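PDB 3EGO: 2-dehydropantoate 2-reductase from Bacillus subtilis, which probably catalyses the NADPH-dependent reduction of ketopantoate (2-dehydropantoate) to pantoate, a step in pantothenate biosynthesis. Local coordinates for residues 16-21 against 56-61; 68-73 against 157-162. All blocks are in the same frame, centred on the assembly; numbering follows the deposited sequence. Where two conformers were deposited one is given.

Contact 1. Residues 16-21 against 56-61; sequences LCAYYL and ADCSAD
Tyr-19 lays one flank of its ring against the methyl of Ala-56, with CD1 only 3.4 Å from CB and CE1 almost as near, in an oblique approach. One residue earlier on the helix, CB of Ala-18 stands 4.1 Å from SG of Cys-58, a looser meeting, and a less certain one, because the cysteine was modelled in two conformers. CG of Tyr-19 lies anti to the backbone N (chi1 175°), which carries the ring nearer to residues 56-61 than the direction of its CB alone would suggest. Its other flank is set by Tyr-20, since CD2 of Tyr-19 sits 3.7 Å above the plane of the Tyr-20 ring, over the centre. Tyr-20 is itself fixed, its hydroxyl hydrogen-bonded to ND1 of His-136 and NZ of Lys-49. Small residues suit the seam: Ala-18 and Cys-58 both also touch Val-29 and Ile-45. Were Tyr-19 replaced by an alanine, the methyl of Ala-56 would probably lose its aromatic partner and one face of Tyr-20 the ring edge packed over it. On helix 12-22, whose first turn belongs to the glycine-rich motif that probably binds NADP, residues 16-21 thus meet 56-61 through buried apolar packing, with no hydrogen bond between them.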
loop_
_atom_site.group_PDB
_atom_site.type_symbol
_atom_site.label_atom_id
_atom_site.label_comp_id
_atom_site.label_asym_id
_atom_site.label_seq_id
_atom_site.Cartn_x
_atom_site.Cartn_y
_atom_site.Cartn_z
ATOM N N LEU A 16 17.954 -20.372 18.293
ATOM C CA LEU A 16 17.736 -20.039 19.716
ATOM C C LEU A 16 17.286 -21.293 20.475
ATOM O O LEU A 16 17.845 -21.631 21.535
ATOM C CB LEU A 16 16.625 -18.970 19.815
ATOM C CG LEU A 16 16.313 -18.485 21.246
ATOM C CD1 LEU A 16 17.312 -17.510 21.694
ATOM C CD2 LEU A 16 14.934 -17.873 21.228
ATOM N N CYS A 17 16.301 -22.021 19.918
ATOM C CA CYS A 17 15.832 -23.231 20.586
ATOM C C CYS A 17 16.940 -24.288 20.624
ATOM O O CYS A 17 17.101 -25.003 21.597
ATOM C CB CYS A 17 14.632 -23.830 19.823
ATOM S SG CYS A 17 13.122 -22.835 19.950
ATOM N N ALA A 18 17.697 -24.402 19.534
ATOM C CA ALA A 18 18.750 -25.428 19.483
ATOM C C ALA A 18 19.791 -25.140 20.558
ATOM O O ALA A 18 20.193 -26.043 21.255
ATOM C CB ALA A 18 19.396 -25.431 18.087
ATOM N N TYR A 19 20.210 -23.881 20.717
ATOM C CA TYR A 19 21.180 -23.581 21.743
ATOM C C TYR A 19 20.689 -24.008 23.151
ATOM O O TYR A 19 21.349 -24.745 23.929
ATOM C CB TYR A 19 21.573 -22.083 21.749
ATOM C CG TYR A 19 22.497 -21.866 22.941
ATOM C CD1 TYR A 19 23.843 -22.240 22.871
ATOM C CD2 TYR A 19 22.002 -21.402 24.161
ATOM C CE1 TYR A 19 24.667 -22.106 23.972
ATOM C CE2 TYR A 19 22.796 -21.274 25.242
ATOM C CZ TYR A 19 24.134 -21.652 25.147
ATOM O OH TYR A 19 24.934 -21.523 26.255
ATOM N N TYR A 20 19.494 -23.573 23.492
ATOM C CA TYR A 20 19.085 -23.751 24.843
ATOM C C TYR A 20 18.681 -25.177 25.134
ATOM O O TYR A 20 18.925 -25.657 26.250
ATOM C CB TYR A 20 17.979 -22.741 25.200
ATOM C CG TYR A 20 18.476 -21.356 25.507
ATOM C CD1 TYR A 20 18.239 -20.299 24.634
ATOM C CD2 TYR A 20 19.146 -21.094 26.703
ATOM C CE1 TYR A 20 18.660 -19.013 24.928
ATOM C CE2 TYR A 20 19.568 -19.822 27.008
ATOM C CZ TYR A 20 19.319 -18.776 26.104
ATOM O OH TYR A 20 19.733 -17.480 26.403
ATOM N N LEU A 21 18.074 -25.872 24.164
ATOM C CA LEU A 21 17.661 -27.274 24.405
ATOM C C LEU A 21 18.889 -28.213 24.398
ATOM O O LEU A 21 18.918 -29.211 25.111
ATOM C CB LEU A 21 16.625 -27.748 23.377
ATOM C CG LEU A 21 15.270 -26.995 23.503
ATOM C CD1 LEU A 21 14.321 -27.267 22.296
ATOM C CD2 LEU A 21 14.618 -27.361 24.864
ATOM N N ALA A 56 27.547 -23.841 21.718
ATOM C CA ALA A 56 26.988 -25.168 21.941
ATOM C C ALA A 56 27.244 -26.042 20.739
ATOM O O ALA A 56 27.010 -25.660 19.606
ATOM C CB ALA A 56 25.449 -25.106 22.192
ATOM N N ASP A 57 27.648 -27.276 20.989
ATOM C CA ASP A 57 27.773 -28.177 19.882
ATOM C C ASP A 57 26.403 -28.882 19.600
ATOM O O ASP A 57 25.617 -29.157 20.506
ATOM C CB ASP A 57 29.069 -28.986 20.086
ATOM C CG ASP A 57 30.300 -28.039 20.399
ATOM O OD1 ASP A 57 30.594 -27.077 19.619
ATOM O OD2 ASP A 57 30.964 -28.222 21.446
ATOM N N CYS A 58 26.066 -29.006 18.320
ATOM C CA CYS A 58 24.742 -29.402 17.851
ATOM C C CYS A 58 24.947 -30.246 16.593
ATOM O O CYS A 58 25.857 -29.953 15.835
ATOM C CB CYS A 58 23.992 -28.100 17.485
ATOM S SG CYS A 58 22.277 -28.210 17.092
ATOM N N SER A 59 24.085 -31.228 16.336
ATOM C CA SER A 59 24.117 -31.905 15.030
ATOM C C SER A 59 23.227 -31.144 14.058
ATOM O O SER A 59 22.439 -30.279 14.468
ATOM C CB SER A 59 23.675 -33.374 15.130
ATOM O OG SER A 59 24.408 -34.022 16.149
ATOM N N ALA A 60 23.359 -31.445 12.768
ATOM C CA ALA A 60 22.549 -30.808 11.751
ATOM C C ALA A 60 22.320 -31.749 10.560
ATOM O O ALA A 60 23.069 -32.708 10.354
ATOM C CB ALA A 60 23.180 -29.503 11.314
ATOM N N ASP A 61 21.290 -31.487 9.786
ATOM C CA ASP A 61 20.947 -32.351 8.678
ATOM C C ASP A 61 20.025 -31.566 7.777
ATOM O O ASP A 61 19.548 -30.502 8.166
ATOM C CB ASP A 61 20.220 -33.591 9.192
ATOM C CG ASP A 61 20.527 -34.834 8.377
ATOM O OD1 ASP A 61 20.908 -35.851 9.012
ATOM O OD2 ASP A 61 20.382 -34.785 7.123
#

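Contact 2. Residues 68-73 against 157-162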
loop_
_atom_site.group_PDB
_atom_site.type_symbol
_atom_site.label_atom_id
_atom_site.label_comp_id
_atom_site.label_asym_id
_atom_site.label_seq_id
_atom_site.Cartn_x
_atom_site.Cartn_y
_atom_site.Cartn_z
ATOM N N PHE A 68 13.126 -38.780 16.391
ATOM C CA PHE A 68 13.334 -37.835 17.496
ATOM C C PHE A 68 12.275 -38.008 18.564
ATOM O O PHE A 68 11.149 -38.357 18.260
ATOM C CB PHE A 68 13.337 -36.402 16.977
ATOM C CG PHE A 68 14.489 -36.110 16.082
ATOM C CD1 PHE A 68 15.742 -35.846 16.618
ATOM C CD2 PHE A 68 14.335 -36.137 14.706
ATOM C CE1 PHE A 68 16.839 -35.567 15.800
ATOM C CE2 PHE A 68 15.426 -35.869 13.873
ATOM C CZ PHE A 68 16.667 -35.581 14.406
ATOM N N ASP A 69 12.652 -37.772 19.817
ATOM C CA ASP A 69 11.693 -37.686 20.911
ATOM C C ASP A 69 10.778 -36.468 20.796
ATOM O O ASP A 69 9.618 -36.508 21.218
ATOM C CB ASP A 69 12.425 -37.706 22.245
ATOM C CG ASP A 69 13.139 -39.038 22.467
ATOM O OD1 ASP A 69 12.476 -40.080 22.261
ATOM O OD2 ASP A 69 14.342 -39.043 22.790
ATOM N N LEU A 70 11.290 -35.403 20.192
ATOM C CA LEU A 70 10.449 -34.252 19.910
ATOM C C LEU A 70 10.958 -33.564 18.644
ATOM O O LEU A 70 12.171 -33.514 18.391
ATOM C CB LEU A 70 10.489 -33.287 21.104
ATOM C CG LEU A 70 9.857 -31.890 21.019
ATOM C CD1 LEU A 70 8.342 -31.860 20.865
ATOM C CD2 LEU A 70 10.261 -31.078 22.266
ATOM N N LEU A 71 10.027 -33.078 17.841
ATOM C CA LEU A 71 10.354 -32.175 16.750
ATOM C C LEU A 71 9.740 -30.817 17.008
ATOM O O LEU A 71 8.569 -30.708 17.364
ATOM C CB LEU A 71 9.827 -32.702 15.421
ATOM C CG LEU A 71 10.559 -33.968 14.977
ATOM C CD1 LEU A 71 9.851 -34.569 13.742
ATOM C CD2 LEU A 71 11.992 -33.644 14.694
ATOM N N VAL A 72 10.539 -29.778 16.802
ATOM C CA VAL A 72 10.089 -28.432 17.052
ATOM C C VAL A 72 10.153 -27.747 15.720
ATOM O O VAL A 72 11.231 -27.658 15.139
ATOM C CB VAL A 72 10.980 -27.689 18.051
ATOM C CG1 VAL A 72 10.466 -26.224 18.188
ATOM C CG2 VAL A 72 11.044 -28.396 19.432
ATOM N N VAL A 73 9.009 -27.302 15.221
ATOM C CA VAL A 73 8.897 -26.767 13.860
ATOM C C VAL A 73 8.852 -25.250 13.893
ATOM O O VAL A 73 7.946 -24.656 14.472
ATOM C CB VAL A 73 7.649 -27.329 13.116
ATOM C CG1 VAL A 73 7.449 -26.598 11.724
ATOM C CG2 VAL A 73 7.786 -28.846 12.925
ATOM N N ILE A 157 9.112 -34.570 30.875
ATOM C CA ILE A 157 10.516 -34.864 31.097
ATOM C C ILE A 157 11.305 -33.957 30.188
ATOM O O ILE A 157 12.269 -33.325 30.631
ATOM C CB ILE A 157 10.857 -36.372 30.905
ATOM C CG1 ILE A 157 10.180 -37.208 31.992
ATOM C CG2 ILE A 157 12.349 -36.608 30.993
ATOM C CD1 ILE A 157 10.245 -38.721 31.724
ATOM N N LEU A 158 10.850 -33.825 28.940
ATOM C CA LEU A 158 11.566 -32.988 27.976
ATOM C C LEU A 158 11.771 -31.588 28.545
ATOM O O LEU A 158 12.875 -31.080 28.510
ATOM C CB LEU A 158 10.854 -32.938 26.618
ATOM C CG LEU A 158 11.023 -34.182 25.734
ATOM C CD1 LEU A 158 9.831 -34.344 24.810
ATOM C CD2 LEU A 158 12.365 -34.107 24.961
ATOM N N PHE A 159 10.706 -30.978 29.077
ATOM C CA PHE A 159 10.734 -29.614 29.525
ATOM C C PHE A 159 10.887 -29.475 31.036
ATOM O O PHE A 159 10.712 -28.390 31.575
ATOM C CB PHE A 159 9.487 -28.837 29.077
ATOM C CG PHE A 159 9.367 -28.665 27.597
ATOM C CD1 PHE A 159 10.489 -28.741 26.765
ATOM C CD2 PHE A 159 8.107 -28.428 27.020
ATOM C CE1 PHE A 159 10.357 -28.566 25.377
ATOM C CE2 PHE A 159 7.961 -28.239 25.635
ATOM C CZ PHE A 159 9.098 -28.318 24.814
ATOM N N GLN A 160 11.252 -30.561 31.708
ATOM C CA GLN A 160 11.411 -30.542 33.161
ATOM C C GLN A 160 12.409 -29.483 33.616
ATOM O O GLN A 160 12.151 -28.753 34.570
ATOM C CB GLN A 160 11.861 -31.928 33.676
ATOM C CG GLN A 160 11.940 -31.982 35.210
ATOM C CD GLN A 160 12.407 -33.316 35.762
ATOM O OE1 GLN A 160 12.793 -34.226 35.011
ATOM N NE2 GLN A 160 12.369 -33.445 37.094
ATOM N N HIS A 161 13.558 -29.414 32.938
ATOM C CA HIS A 161 14.609 -28.482 33.310
ATOM C C HIS A 161 15.033 -27.578 32.165
ATOM O O HIS A 161 15.402 -28.064 31.086
ATOM C CB HIS A 161 15.821 -29.259 33.825
ATOM C CG HIS A 161 15.570 -29.921 35.144
ATOM N ND1 HIS A 161 15.749 -31.271 35.349
ATOM C CD2 HIS A 161 15.125 -29.413 36.321
ATOM C CE1 HIS A 161 15.440 -31.567 36.601
ATOM N NE2 HIS A 161 15.057 -30.459 37.209
ATOM N N ASN A 162 14.966 -26.272 32.394
ATOM C CA ASN A 162 15.447 -25.329 31.374
ATOM C C ASN A 162 16.366 -24.238 31.882
ATOM O O ASN A 162 16.329 -23.926 33.066
ATOM C CB ASN A 162 14.266 -24.753 30.617
ATOM C CG ASN A 162 13.734 -25.733 29.629
ATOM O OD1 ASN A 162 12.741 -26.373 29.879
ATOM N ND2 ASN A 162 14.458 -25.915 28.515
#
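The ring of Phe-159 meets Leu-70 at its far end, where CD2 of the leucine comes in obliquely to lie 3.9 Å from CZ. CE1 is almost equally close, so the methyl lies near the CE1-CZ bond, and the two side chains cross at about a right angle. Elsewhere round the same ring, Trp-144 makes an edge-to-face contact and Ile-168 adds aliphatic packing.

Leu-158 supplies the other half of the contact. Its CD1 lies 3.9 Å from CB of Leu-70 and also approaches the carbonyl O of Asp-69, at 4.2 Å. With CG of Leu-70 anti to the backbone N (chi1 171°), the branch carries CD2 on to the phenylalanine, while CB, fixed by the backbone, meets Leu-158. Leucine suits position 70, being long enough to meet one neighbour with CB and another with CD2, and Leu-158 fills the buried side with CD1. Leu-158 and Phe-159 occupy the two central positions of a type I turn, closed by a bond of 3.1 Å from N of Gln-160 to O of Ile-157, which presents both side chains together. The carbonyl of Leu-158 accepts a hydrogen bond from His-25, and the carboxylate of Asp-69 is held by the backbone N of Lys-4.

Leu-70 opens strand 70-73, which runs parallel between strands 4-8 and 94-97 in the Rossmann-type sheet. The contact therefore lies at the N-terminal end of that strand, whereas dinucleotides in such folds bind near the C-terminal ends. Leu-158 also touches Leu-3 and Ile-5, and Phe-159 reaches strand 168-170, so the loop after strand 142-146 packs onto the sheet.

Starting from the N terminus, helix 12-22 leads into strand 26-30, helix 34-43 and strand 45-49 before strand 52-61 returns to meet the helix, so contact 1 closes this first loop. The chain then passes on to strand 70-73, where contact 2 opens; its much longer loop takes in helices 80-86 and 103-109, strands 94-97 and 116-128, and strands 133-138 and 142-146, both antiparallel to 116-128, and closes at residues 157-162. The two contacts are thus in series, neither enclosing nor crossing the other. In space they are neighbours, with centres about 12 Å apart, and Leu-21 packs against Asn-162. Together they tie one helix and one late loop to the same sheet.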